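Local coordinates for protein esterase (Thermotoga maritima, PDB 3DOH) that hydrolyses carboxylic esters as a thermostable esterase that couples an immunoglobulin-like domain to an alpha/beta-hydrolase domain, at residues K21-V26 with G67-S72; I27-E32 with V116-V121; F144-F149 with P159-V164; Y266-S271 with I292-G297; A316-V321 with W356-S361. One frame throughout, in Å; residues are numbered along the deposited sequence.

Contact 1: K21-V26 with G67-S72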
# COMPACT_ATOMS: atom_id res chain seq x y z
N LYS A 21 11.48 21.99 -17.73
CA LYS A 21 11.53 21.70 -16.32
C LYS A 21 12.96 21.90 -15.89
O LYS A 21 13.90 21.72 -16.68
CB LYS A 21 11.19 20.25 -16.01
CG LYS A 21 9.82 19.65 -16.44
CD LYS A 21 9.73 18.21 -15.87
CE LYS A 21 8.42 17.55 -16.13
NZ LYS A 21 7.33 18.21 -15.38
N VAL A 22 13.14 22.28 -14.63
CA VAL A 22 14.45 22.25 -14.01
C VAL A 22 14.74 20.79 -13.61
O VAL A 22 14.06 20.23 -12.72
CB VAL A 22 14.50 23.11 -12.72
CG1 VAL A 22 15.91 23.23 -12.26
CG2 VAL A 22 13.94 24.48 -12.96
N CYS A 23 15.76 20.20 -14.24
CA CYS A 23 16.09 18.79 -14.09
C CYS A 23 17.37 18.60 -13.29
O CYS A 23 17.61 17.54 -12.73
CB CYS A 23 16.22 18.11 -15.46
SG CYS A 23 17.58 18.73 -16.43
N ALA A 24 18.21 19.62 -13.22
CA ALA A 24 19.38 19.45 -12.37
C ALA A 24 19.85 20.77 -11.78
O ALA A 24 19.47 21.84 -12.23
CB ALA A 24 20.48 18.75 -13.12
N VAL A 25 20.64 20.66 -10.72
CA VAL A 25 21.30 21.79 -10.14
C VAL A 25 22.77 21.40 -10.12
O VAL A 25 23.13 20.32 -9.63
CB VAL A 25 20.76 22.04 -8.71
CG1 VAL A 25 21.74 22.84 -7.91
CG2 VAL A 25 19.41 22.75 -8.77
N VAL A 26 23.60 22.26 -10.69
CA VAL A 26 25.05 22.06 -10.71
C VAL A 26 25.78 23.10 -9.84
O VAL A 26 25.64 24.31 -10.04
CB VAL A 26 25.62 22.12 -12.15
CG1 VAL A 26 27.12 22.16 -12.14
CG2 VAL A 26 25.14 20.93 -12.97
N GLY A 67 30.49 20.49 -16.32
CA GLY A 67 29.52 21.49 -15.86
C GLY A 67 28.10 21.22 -16.32
O GLY A 67 27.16 21.96 -15.98
N GLY A 68 27.95 20.17 -17.13
CA GLY A 68 26.65 19.76 -17.60
C GLY A 68 26.27 18.45 -16.96
O GLY A 68 26.68 18.11 -15.84
N LEU A 69 25.47 17.67 -17.66
CA LEU A 69 24.93 16.49 -17.05
C LEU A 69 25.81 15.26 -17.18
O LEU A 69 25.40 14.20 -16.77
CB LEU A 69 23.52 16.21 -17.61
CG LEU A 69 22.41 17.26 -17.39
CD1 LEU A 69 21.07 16.62 -17.69
CD2 LEU A 69 22.43 17.82 -15.96
N SER A 70 27.02 15.38 -17.71
CA SER A 70 27.78 14.16 -18.10
C SER A 70 28.36 13.41 -16.90
O SER A 70 28.88 14.04 -15.96
CB SER A 70 28.87 14.47 -19.14
OG SER A 70 30.10 14.83 -18.52
N PHE A 71 28.26 12.08 -16.94
CA PHE A 71 28.72 11.23 -15.87
C PHE A 71 29.41 9.99 -16.41
O PHE A 71 28.78 9.21 -17.11
CB PHE A 71 27.53 10.81 -15.01
CG PHE A 71 27.77 9.62 -14.10
CD1 PHE A 71 28.76 9.66 -13.10
CD2 PHE A 71 26.97 8.47 -14.22
CE1 PHE A 71 28.95 8.54 -12.24
CE2 PHE A 71 27.15 7.34 -13.37
CZ PHE A 71 28.14 7.37 -12.37
N SER A 72 30.69 9.79 -16.09
CA SER A 72 31.33 8.49 -16.32
C SER A 72 31.64 7.77 -15.03
O SER A 72 32.22 8.38 -14.13
CB SER A 72 32.62 8.63 -17.12
OG SER A 72 33.20 7.34 -17.35

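Contact 2: I27-E32 with V116-V121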
# COMPACT_ATOMS: atom_id res chain seq x y z
N ILE A 27 26.59 22.62 -8.91
CA ILE A 27 27.34 23.50 -8.02
C ILE A 27 28.80 23.47 -8.43
O ILE A 27 29.37 22.40 -8.55
CB ILE A 27 27.22 23.06 -6.53
CG1 ILE A 27 25.73 22.81 -6.15
CG2 ILE A 27 27.98 24.06 -5.63
CD1 ILE A 27 25.48 21.91 -4.97
N GLU A 28 29.39 24.64 -8.67
CA GLU A 28 30.84 24.72 -8.95
C GLU A 28 31.56 25.03 -7.66
O GLU A 28 31.46 26.15 -7.13
CB GLU A 28 31.19 25.76 -10.03
CG GLU A 28 32.71 25.85 -10.29
CD GLU A 28 33.12 26.64 -11.55
OE1 GLU A 28 32.58 27.74 -11.84
OE2 GLU A 28 34.01 26.15 -12.26
N TYR A 29 32.27 24.03 -7.15
CA TYR A 29 33.06 24.15 -5.95
C TYR A 29 34.44 24.78 -6.20
O TYR A 29 34.96 24.69 -7.31
CB TYR A 29 33.19 22.77 -5.32
CG TYR A 29 31.96 22.41 -4.49
CD1 TYR A 29 31.81 22.89 -3.19
CD2 TYR A 29 30.95 21.60 -5.02
CE1 TYR A 29 30.69 22.56 -2.43
CE2 TYR A 29 29.83 21.26 -4.27
CZ TYR A 29 29.70 21.74 -2.97
OH TYR A 29 28.58 21.43 -2.21
N PRO A 30 35.04 25.43 -5.16
CA PRO A 30 36.39 26.02 -5.33
C PRO A 30 37.51 24.99 -5.66
O PRO A 30 38.40 25.30 -6.43
CB PRO A 30 36.63 26.78 -4.00
CG PRO A 30 35.29 26.92 -3.35
CD PRO A 30 34.54 25.68 -3.78
N VAL A 31 37.45 23.78 -5.10
CA VAL A 31 38.25 22.66 -5.60
C VAL A 31 37.44 21.59 -6.29
O VAL A 31 36.20 21.70 -6.44
CB VAL A 31 39.04 21.92 -4.53
CG1 VAL A 31 40.57 22.00 -4.82
CG2 VAL A 31 38.62 22.38 -3.11
N GLU A 32 38.15 20.56 -6.72
CA GLU A 32 37.53 19.38 -7.28
C GLU A 32 36.91 18.64 -6.10
O GLU A 32 37.12 19.03 -4.96
CB GLU A 32 38.55 18.49 -8.03
CG GLU A 32 38.85 18.85 -9.50
CD GLU A 32 39.36 17.63 -10.34
OE1 GLU A 32 39.45 16.49 -9.80
OE2 GLU A 32 39.67 17.80 -11.54
N VAL A 116 25.85 18.79 4.99
CA VAL A 116 26.84 18.16 5.82
C VAL A 116 28.16 18.46 5.15
O VAL A 116 28.18 18.80 3.94
CB VAL A 116 26.65 16.65 5.83
CG1 VAL A 116 25.39 16.28 6.58
CG2 VAL A 116 26.68 16.08 4.40
N PRO A 117 29.27 18.33 5.89
CA PRO A 117 30.54 18.58 5.24
C PRO A 117 30.72 17.54 4.15
O PRO A 117 30.02 16.55 4.16
CB PRO A 117 31.55 18.39 6.39
CG PRO A 117 30.75 18.59 7.64
CD PRO A 117 29.44 17.96 7.31
N ILE A 118 31.61 17.79 3.19
CA ILE A 118 31.90 16.79 2.15
C ILE A 118 33.39 16.67 1.87
O ILE A 118 34.17 17.62 2.09
CB ILE A 118 31.18 17.05 0.81
CG1 ILE A 118 31.47 18.48 0.34
CG2 ILE A 118 29.70 16.72 0.92
CD1 ILE A 118 31.49 18.66 -1.20
N PHE A 119 33.78 15.49 1.39
CA PHE A 119 35.19 15.21 1.17
C PHE A 119 35.63 15.84 -0.15
O PHE A 119 34.90 15.75 -1.14
CB PHE A 119 35.46 13.69 1.22
CG PHE A 119 35.43 13.11 2.63
CD1 PHE A 119 36.47 13.39 3.55
CD2 PHE A 119 34.35 12.29 3.06
CE1 PHE A 119 36.44 12.86 4.86
CE2 PHE A 119 34.31 11.75 4.37
CZ PHE A 119 35.36 12.03 5.27
N ASP A 120 36.78 16.52 -0.17
CA ASP A 120 37.38 16.92 -1.45
C ASP A 120 38.69 16.16 -1.81
O ASP A 120 39.23 15.39 -0.99
CB ASP A 120 37.51 18.45 -1.58
CG ASP A 120 38.89 18.96 -1.23
OD1 ASP A 120 39.67 18.18 -0.66
OD2 ASP A 120 39.19 20.14 -1.53
N VAL A 121 39.19 16.41 -3.02
CA VAL A 121 40.34 15.67 -3.56
C VAL A 121 41.67 15.98 -2.87
O VAL A 121 42.61 15.19 -2.94
CB VAL A 121 40.49 15.85 -5.11
CG1 VAL A 121 39.12 15.70 -5.80
CG2 VAL A 121 41.14 17.20 -5.48

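Contact 3: F144-F149 with P159-V164. With SO4 (sulfate ion), chain G.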
# COMPACT_ATOMS: atom_id res chain seq x y z
N PHE A 144 19.70 28.01 -29.76
CA PHE A 144 18.85 28.78 -30.67
C PHE A 144 19.16 30.22 -30.39
O PHE A 144 18.81 30.75 -29.32
CB PHE A 144 17.35 28.62 -30.34
CG PHE A 144 16.75 27.32 -30.76
CD1 PHE A 144 17.19 26.11 -30.22
CD2 PHE A 144 15.71 27.30 -31.70
CE1 PHE A 144 16.66 24.90 -30.62
CE2 PHE A 144 15.14 26.07 -32.12
CZ PHE A 144 15.62 24.86 -31.55
N LEU A 145 19.81 30.86 -31.34
CA LEU A 145 19.97 32.31 -31.36
C LEU A 145 18.64 33.03 -31.31
O LEU A 145 17.64 32.55 -31.86
CB LEU A 145 20.70 32.69 -32.64
CG LEU A 145 22.06 32.04 -32.78
CD1 LEU A 145 22.52 32.06 -34.21
CD2 LEU A 145 23.02 32.76 -31.83
N ALA A 146 18.62 34.17 -30.64
CA ALA A 146 17.42 35.02 -30.58
C ALA A 146 17.55 36.15 -31.59
O ALA A 146 18.61 36.73 -31.75
CB ALA A 146 17.23 35.57 -29.18
N PHE A 147 16.46 36.43 -32.29
CA PHE A 147 16.41 37.51 -33.25
C PHE A 147 15.02 38.10 -33.16
O PHE A 147 14.11 37.45 -32.64
CB PHE A 147 16.67 36.98 -34.67
CG PHE A 147 18.09 36.56 -34.92
CD1 PHE A 147 19.13 37.49 -34.87
CD2 PHE A 147 18.41 35.23 -35.19
CE1 PHE A 147 20.48 37.09 -35.11
CE2 PHE A 147 19.74 34.82 -35.41
CZ PHE A 147 20.76 35.73 -35.38
N THR A 148 14.86 39.32 -33.65
CA THR A 148 13.53 39.93 -33.89
C THR A 148 13.51 40.39 -35.32
O THR A 148 14.53 40.83 -35.82
CB THR A 148 13.32 41.17 -33.06
OG1 THR A 148 13.88 40.95 -31.77
CG2 THR A 148 11.87 41.42 -32.89
N PHE A 149 12.36 40.29 -35.99
CA PHE A 149 12.25 40.74 -37.34
C PHE A 149 11.20 41.81 -37.32
O PHE A 149 10.19 41.67 -36.62
CB PHE A 149 11.85 39.57 -38.23
CG PHE A 149 11.25 39.96 -39.56
CD1 PHE A 149 12.06 40.23 -40.64
CD2 PHE A 149 9.88 40.00 -39.72
CE1 PHE A 149 11.52 40.56 -41.87
CE2 PHE A 149 9.32 40.32 -40.95
CZ PHE A 149 10.14 40.61 -42.02
N PRO A 159 9.41 38.26 -32.68
CA PRO A 159 10.62 37.63 -32.15
C PRO A 159 10.71 36.18 -32.65
O PRO A 159 9.66 35.49 -32.81
CB PRO A 159 10.40 37.68 -30.62
CG PRO A 159 9.13 38.44 -30.40
CD PRO A 159 8.35 38.34 -31.66
N TYR A 160 11.94 35.72 -32.92
CA TYR A 160 12.15 34.33 -33.29
C TYR A 160 13.45 33.72 -32.81
O TYR A 160 14.40 34.41 -32.49
CB TYR A 160 11.96 34.13 -34.79
CG TYR A 160 13.03 34.73 -35.68
CD1 TYR A 160 13.01 36.11 -36.03
CD2 TYR A 160 14.06 33.93 -36.20
CE1 TYR A 160 13.99 36.66 -36.88
CE2 TYR A 160 15.03 34.45 -37.04
CZ TYR A 160 14.99 35.82 -37.37
OH TYR A 160 15.98 36.30 -38.20
N ARG A 161 13.44 32.40 -32.72
CA ARG A 161 14.60 31.65 -32.27
C ARG A 161 14.95 30.78 -33.44
O ARG A 161 14.07 30.16 -34.03
CB ARG A 161 14.28 30.76 -31.05
CG ARG A 161 13.78 31.42 -29.78
CD ARG A 161 14.77 32.34 -29.09
NE ARG A 161 15.88 31.65 -28.45
CZ ARG A 161 16.22 31.74 -27.16
NH1 ARG A 161 15.56 32.51 -26.30
NH2 ARG A 161 17.27 31.05 -26.72
N LEU A 162 16.24 30.70 -33.75
CA LEU A 162 16.72 29.94 -34.90
C LEU A 162 17.89 29.06 -34.50
O LEU A 162 18.83 29.55 -33.91
CB LEU A 162 17.19 30.91 -35.99
CG LEU A 162 17.97 30.33 -37.18
CD1 LEU A 162 17.02 29.75 -38.22
CD2 LEU A 162 18.82 31.42 -37.80
N PHE A 163 17.84 27.78 -34.84
CA PHE A 163 18.97 26.84 -34.60
C PHE A 163 19.78 26.73 -35.88
O PHE A 163 19.25 26.45 -36.94
CB PHE A 163 18.45 25.44 -34.19
CG PHE A 163 19.54 24.37 -33.98
CD1 PHE A 163 20.11 24.15 -32.71
CD2 PHE A 163 19.90 23.51 -35.03
CE1 PHE A 163 21.06 23.10 -32.47
CE2 PHE A 163 20.86 22.47 -34.83
CZ PHE A 163 21.44 22.27 -33.54
N VAL A 164 21.07 26.95 -35.78
CA VAL A 164 21.95 26.78 -36.92
C VAL A 164 22.81 25.52 -36.68
O VAL A 164 23.41 25.40 -35.64
CB VAL A 164 22.82 28.08 -37.06
CG1 VAL A 164 23.96 27.92 -38.10
CG2 VAL A 164 21.92 29.29 -37.39
S SO4 G . 19.01 31.39 -23.57
O1 SO4 G . 17.63 31.90 -23.63
O2 SO4 G . 19.76 32.32 -22.72
O3 SO4 G . 19.61 31.32 -24.91
O4 SO4 G . 19.02 30.05 -22.97

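Contact 4: Y266-S271 with I292-G297. With SO4 (sulfate ion), chain C.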
# COMPACT_ATOMS: atom_id res chain seq x y z
N TYR A 266 10.39 22.25 -44.15
CA TYR A 266 9.32 21.48 -43.57
C TYR A 266 8.62 22.39 -42.60
O TYR A 266 9.14 23.42 -42.20
CB TYR A 266 9.92 20.32 -42.83
CG TYR A 266 10.84 19.44 -43.68
CD1 TYR A 266 10.42 18.92 -44.90
CD2 TYR A 266 12.12 19.06 -43.23
CE1 TYR A 266 11.25 18.10 -45.65
CE2 TYR A 266 12.94 18.23 -43.98
CZ TYR A 266 12.49 17.75 -45.19
OH TYR A 266 13.28 16.91 -45.99
N ILE A 267 7.41 22.04 -42.21
CA ILE A 267 6.67 22.89 -41.28
C ILE A 267 5.70 22.09 -40.41
O ILE A 267 4.97 21.23 -40.91
CB ILE A 267 5.90 24.01 -42.02
CG1 ILE A 267 5.22 24.96 -41.02
CG2 ILE A 267 4.92 23.43 -43.05
CD1 ILE A 267 4.99 26.35 -41.59
N THR A 268 5.71 22.38 -39.11
CA THR A 268 4.85 21.75 -38.15
C THR A 268 4.49 22.75 -37.06
O THR A 268 5.23 23.71 -36.80
CB THR A 268 5.52 20.46 -37.52
OG1 THR A 268 4.64 19.86 -36.54
CG2 THR A 268 6.85 20.80 -36.87
N GLY A 269 3.34 22.52 -36.42
CA GLY A 269 2.89 23.30 -35.31
C GLY A 269 1.69 22.60 -34.71
O GLY A 269 1.13 21.69 -35.31
N LEU A 270 1.29 23.02 -33.51
CA LEU A 270 0.21 22.35 -32.79
C LEU A 270 -0.89 23.34 -32.44
O LEU A 270 -0.62 24.48 -32.05
CB LEU A 270 0.75 21.69 -31.52
CG LEU A 270 1.55 22.58 -30.57
CD1 LEU A 270 2.93 22.87 -31.15
CD2 LEU A 270 0.80 23.87 -30.28
N SER A 271 -2.14 22.90 -32.57
CA SER A 271 -3.27 23.66 -32.04
C SER A 271 -3.43 24.96 -32.84
O SER A 271 -3.72 24.89 -34.03
CB SER A 271 -3.05 23.89 -30.55
OG SER A 271 -4.20 24.46 -29.98
N ILE A 292 3.66 18.68 -40.79
CA ILE A 292 3.00 17.90 -39.72
C ILE A 292 2.13 18.86 -38.89
O ILE A 292 2.61 19.50 -37.94
CB ILE A 292 4.03 17.15 -38.83
CG1 ILE A 292 4.94 16.27 -39.68
CG2 ILE A 292 3.34 16.38 -37.68
CD1 ILE A 292 6.22 15.77 -38.94
N PRO A 293 0.86 19.01 -39.27
CA PRO A 293 -0.15 19.73 -38.51
C PRO A 293 -0.85 18.93 -37.40
O PRO A 293 -1.63 18.01 -37.68
CB PRO A 293 -1.16 20.10 -39.57
CG PRO A 293 -1.06 19.04 -40.58
CD PRO A 293 0.34 18.55 -40.57
N ILE A 294 -0.60 19.34 -36.15
CA ILE A 294 -1.06 18.65 -34.97
C ILE A 294 -2.22 19.41 -34.37
O ILE A 294 -2.09 20.60 -34.07
CB ILE A 294 0.08 18.53 -33.92
CG1 ILE A 294 1.22 17.74 -34.51
CG2 ILE A 294 -0.39 17.81 -32.66
CD1 ILE A 294 2.51 18.10 -33.91
N CYS A 295 -3.35 18.72 -34.18
CA CYS A 295 -4.57 19.35 -33.71
C CYS A 295 -4.71 20.75 -34.28
O CYS A 295 -4.43 21.74 -33.60
CB CYS A 295 -4.60 19.40 -32.18
SG CYS A 295 -3.10 20.06 -31.43
N GLY A 296 -5.13 20.84 -35.54
CA GLY A 296 -5.52 22.12 -36.10
C GLY A 296 -6.73 22.01 -37.01
O GLY A 296 -7.46 21.01 -36.97
N GLY A 297 -6.95 23.03 -37.83
CA GLY A 297 -8.13 23.10 -38.67
C GLY A 297 -7.90 23.93 -39.92
O GLY A 297 -6.82 24.48 -40.12
S SO4 C . -2.92 25.91 -27.41
O1 SO4 C . -3.57 26.73 -26.39
O2 SO4 C . -1.50 25.75 -26.98
O3 SO4 C . -3.09 26.56 -28.73
O4 SO4 C . -3.56 24.61 -27.48

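Contact 5: A316-V321 with W356-S361. With SO4 (sulfate ion), chain C.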
# COMPACT_ATOMS: atom_id res chain seq x y z
N ALA A 316 -6.06 13.83 -31.35
CA ALA A 316 -6.59 12.79 -30.46
C ALA A 316 -8.08 12.84 -30.59
O ALA A 316 -8.68 13.94 -30.59
CB ALA A 316 -6.18 13.03 -29.04
N GLU A 317 -8.67 11.64 -30.68
CA GLU A 317 -10.12 11.46 -30.81
C GLU A 317 -10.95 12.27 -29.83
O GLU A 317 -11.98 12.85 -30.20
CB GLU A 317 -10.45 9.99 -30.64
CG GLU A 317 -11.89 9.68 -30.97
CD GLU A 317 -12.82 9.92 -29.79
OE1 GLU A 317 -12.33 10.08 -28.65
OE2 GLU A 317 -14.03 9.97 -30.00
N ASP A 318 -10.51 12.28 -28.57
CA ASP A 318 -11.21 12.98 -27.50
C ASP A 318 -10.60 14.33 -27.15
O ASP A 318 -10.70 14.72 -26.00
CB ASP A 318 -11.23 12.13 -26.22
CG ASP A 318 -9.89 11.54 -25.88
OD1 ASP A 318 -8.91 11.72 -26.64
OD2 ASP A 318 -9.81 10.85 -24.87
N ASP A 319 -9.96 15.02 -28.11
CA ASP A 319 -9.49 16.40 -27.85
C ASP A 319 -10.73 17.28 -27.53
O ASP A 319 -11.59 17.44 -28.38
CB ASP A 319 -8.69 16.96 -29.04
CG ASP A 319 -8.18 18.41 -28.82
OD1 ASP A 319 -8.71 19.17 -27.97
OD2 ASP A 319 -7.25 18.81 -29.54
N PRO A 320 -10.82 17.82 -26.30
CA PRO A 320 -11.98 18.62 -25.91
C PRO A 320 -11.88 20.11 -26.28
O PRO A 320 -12.84 20.86 -26.06
CB PRO A 320 -11.97 18.49 -24.39
CG PRO A 320 -10.53 18.45 -24.04
CD PRO A 320 -9.84 17.73 -25.20
N VAL A 321 -10.72 20.52 -26.79
CA VAL A 321 -10.48 21.92 -27.18
C VAL A 321 -10.68 22.09 -28.71
O VAL A 321 -11.40 23.00 -29.13
CB VAL A 321 -9.00 22.36 -26.81
CG1 VAL A 321 -8.68 23.79 -27.32
CG2 VAL A 321 -8.75 22.21 -25.32
N TRP A 356 -1.67 12.46 -19.92
CA TRP A 356 -1.61 13.67 -20.73
C TRP A 356 -3.03 14.15 -20.94
O TRP A 356 -3.92 13.33 -21.18
CB TRP A 356 -0.94 13.39 -22.10
CG TRP A 356 0.50 12.90 -22.03
CD1 TRP A 356 1.47 13.36 -21.16
CD2 TRP A 356 1.14 11.91 -22.86
NE1 TRP A 356 2.66 12.69 -21.39
CE2 TRP A 356 2.49 11.79 -22.42
CE3 TRP A 356 0.71 11.09 -23.92
CZ2 TRP A 356 3.40 10.90 -23.00
CZ3 TRP A 356 1.63 10.19 -24.49
CH2 TRP A 356 2.95 10.12 -24.04
N ASP A 357 -3.23 15.46 -20.82
CA ASP A 357 -4.44 16.12 -21.26
C ASP A 357 -4.70 15.72 -22.75
O ASP A 357 -3.76 15.80 -23.56
CB ASP A 357 -4.21 17.63 -21.11
CG ASP A 357 -5.44 18.47 -21.51
OD1 ASP A 357 -5.89 18.40 -22.70
OD2 ASP A 357 -5.94 19.20 -20.60
N PRO A 358 -5.94 15.27 -23.12
CA PRO A 358 -6.04 14.83 -24.54
C PRO A 358 -5.83 15.93 -25.59
O PRO A 358 -5.68 15.63 -26.74
CB PRO A 358 -7.44 14.16 -24.65
CG PRO A 358 -8.16 14.48 -23.45
CD PRO A 358 -7.22 15.11 -22.41
N HIS A 359 -5.81 17.19 -25.20
CA HIS A 359 -5.52 18.22 -26.19
C HIS A 359 -4.02 18.20 -26.61
O HIS A 359 -3.70 18.45 -27.79
CB HIS A 359 -5.98 19.60 -25.73
CG HIS A 359 -5.67 20.69 -26.70
ND1 HIS A 359 -5.91 20.57 -28.05
CD2 HIS A 359 -5.12 21.92 -26.53
CE1 HIS A 359 -5.52 21.67 -28.67
NE2 HIS A 359 -5.04 22.51 -27.77
N GLY A 360 -3.13 17.86 -25.67
CA GLY A 360 -1.70 17.81 -25.93
C GLY A 360 -1.18 16.73 -26.85
O GLY A 360 -0.11 16.17 -26.62
N SER A 361 -1.87 16.44 -27.94
CA SER A 361 -1.46 15.33 -28.79
C SER A 361 -0.10 15.57 -29.43
O SER A 361 0.43 14.68 -30.10
CB SER A 361 -2.52 14.99 -29.84
OG SER A 361 -3.02 16.15 -30.47
S SO4 C . -2.92 25.91 -27.41
O1 SO4 C . -3.57 26.73 -26.39
O2 SO4 C . -1.50 25.75 -26.98
O3 SO4 C . -3.09 26.56 -28.73
O4 SO4 C . -3.56 24.61 -27.48
O HOH W 1 -5.54 16.24 -29.85

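Contact 1: K21-V26 with G67-S72
L69 drives the apolar part of this contact, pushing its two methyls against C23 and A24 on the strand. The CD2 branch meets the methyl of A24, with L69 CD2 3.6 Å from A24 CB. The CD1 branch lies against the thiol more loosely, L69 CD1 being 4.3 Å from C23 SG. The reach comes from the leucine's torsions: CG sits beside the backbone N (chi1 -62°), and the end of the side chain comes closer to the strand than its base does. A second kind of contact sets methyls against a peptide carbonyl. V26 CG1 and CG2 both approach G67 O at 3.8 Å, and V26 CG2 also passes G68 O at 4.3 Å. C23 and A24 both face I12 and form a classic beta bulge, and both of their CB atoms are directed to the loop. L69 is also packed by K348 of a neighbouring subunit. In this immunoglobulin-like domain, strand 19-29 lies between strands 8-16 and 80-85; V25 turns from the loop to L83, L85 and V112, while the loop holding 67-72 connects strand 53-64 to strand 80-85 in the sequence.

Contact 2: I27-E32 with V116-V121
E32 meets V121 with the base of its side chain. Its CB lies 3.6 Å from V121 CG1 and 3.9 Å from V121 CG2, so both valine methyls bear on it. CG stands beside the backbone N (chi1 -86°), and from there the chain runs out extended. At the tip the two carboxylate oxygens differ: OE1 passes V121 CG1 at 4.1 Å, an apolar neighbour, whereas OE2 is hydrogen-bonded by N65 ND2 outside the two segments. The backbone of E32 takes part as well, its O lying 3.5 Å from D120 CB. The carboxylate of D120 has its polar partner next door, OD1 accepting from D122 N. The chain, coming from strand 19-29 of the immunoglobulin-like domain, turns a corner at P30 and V31, and segment 116-121 is part of the loop between strands 110-114 and 129-139 that passes this corner. Just before the corner in the chain, Y29 meets I118, their side chains approaching from opposite directions. I118 CD1 sits 4.0 Å above one face of the tyrosine ring, displaced toward the rim near CZ. The other face is backed by I27 CG2 of the same strand, so the ring is sandwiched between two isoleucine methyl groups. F129 and F43 pack against Y29 too, and Y29 OH is hydrogen-bonded to Q114 OE1.

Contact 3: F144-F149 with P159-V164
F144-F149 and P159-V164 are the two arms of an antiparallel beta hairpin, its first strand lying at the edge of the hydrolase sheet. L145 with L162 and F147 with Y160 are hydrogen-bonded pairs: L162 N donates to L145 O (3.0 Å), F147 N to Y160 O (2.9 Å), and Y160 N almost straight to F147 O (2.8 Å). On the face carrying F144, A146, R161 and F163, the methylene of F163 stands over the middle of the F144 ring in a CH-pi contact, CB lying 3.8 Å from the F144 centroid. R161, bent at chi2 and chi3, folds back along the same face. Its NH2 donates to F144 O at 3.0 Å, NE adds a weak bond to that oxygen, and A146 CB covers one side of the guanidinium. A sulfate, probably from the crystallisation liquor, sits at the guanidinium edge; R161 NH2 reaches its O3 weakly at 3.0 Å, and H138 also holds this ion. On the opposite face the Y160 side chain, CG wedged between its backbone N and carbonyl carbon (chi1 70°), packs its ring face on F147, whose CB is 3.7 Å from the Y160 ring centroid. Strand 215-219 flanks the second arm, and helix 242-257 packs on F149 and Y160. This antiparallel start to an otherwise mainly parallel sheet is a hallmark of the alpha/beta-hydrolase fold.

Contact 4: Y266-S271 with I292-G297
T268 and I292, paired on neighbouring parallel strands, open the close-packed part of this buried contact. I292 N donates to I267 O at 2.9 Å, and I292 O receives T268 OG1 together with a weak bond from G269 N at 3.5 Å. The hydroxyl points across because OG1 is anti to the backbone N (chi1 179°); the modelled T268 OG1 to I292 O bond is too short to be taken literally, and Y366 OH is a further partner. One step on, I294 N meets G269 O nearly head-on at 3.0 Å, and S271 N donates to I294 O at 2.7 Å. L270 CB and I294 CB pack at 4.0 Å on the T268 side of the sheet, where W362 covers both residues. The strands belong to a beta-alpha-beta unit with helix 272-283 between them, and the sharp turn at S271 (phi 68°), flanked by G269 and G273, is consistent with the nucleophile elbow of alpha/beta hydrolases. The other face is looser across the strands: G269 brings no side chain there, and P293 instead leans on T277 and W278 of the helix. At the elbow the strands give way to loops, but the backbones stay close. C295 SG stays beside S271 CB at 3.9 Å, while S271 OG leads away from C295 to H359 NE2, a hydrogen-bond partner, and to a sulfate, probably from the crystallisation liquor, with O4 at 2.6 Å and O3 at 2.7 Å; A183 N also holds this ion.

Contact 5: A316-V321 with W356-S361
D319 OD2 is gripped by two donors, H359 ND1 at 2.7 Å and a water. This His-carboxylate pair, with S271, is consistent with the Ser-His-Asp catalytic triad of alpha/beta hydrolases, its acid and histidine carried on two loops. D319 and H359 run side by side and point the same way, each with CG anti to its backbone N. The oxygen is met on its syn side, somewhat out of the carboxylate plane, while the bond lies close to the imidazole plane; the two planes stand 50° apart. D319 OD1 is held separately, accepting V321 N at 2.7 Å in an Asx turn and also V322 N, which fixes the carboxylate's rotation. D357 OD1 makes a matching Asx turn with H359 N through its anti lone pair, steadying the histidine backbone. The water knits the loops together: it accepts from A316 N (2.9 Å) and from S361 OG (2.6 Å), and donates to D319 OD2 and P358 O. V321 lies over one face of the imidazole, V321 CB being 3.7 Å from the centroid of the H359 ring in a CH-pi contact, and W362 meets the ring edge-to-face. Farther along, P358 packs crosswise on P320, with P358 CG 4.1 Å from P320 CD, and D318 OD2 is bound by G349 N. At the far edge of the imidazole, H359 NE2 donates to sulfate O4 at 2.6 Å.

How the contacts relate
Contacts 4 and 5, centres 14 Å apart, meet at the probable active site: S271 OG lies 3.1 Å from H359 NE2, a probable hydrogen bond, and the same sulfate touches both residues. C295 CB also packs on D319 OD2 at 3.8 Å. Contact 3 shares the hydrolase sheet with contact 4, its centre about 20 Å away, and binds a separate sulfate. Contacts 1 and 2 follow one another along strand 19-29 of the immunoglobulin-like domain, centres about 16 Å apart; contact 2 lies about 48 Å from contact 4, centre to centre. Assembly brings the domains together: S72 in contact 1 hydrogen-bonds P320 O of a neighbouring subunit, beside that subunit's D319.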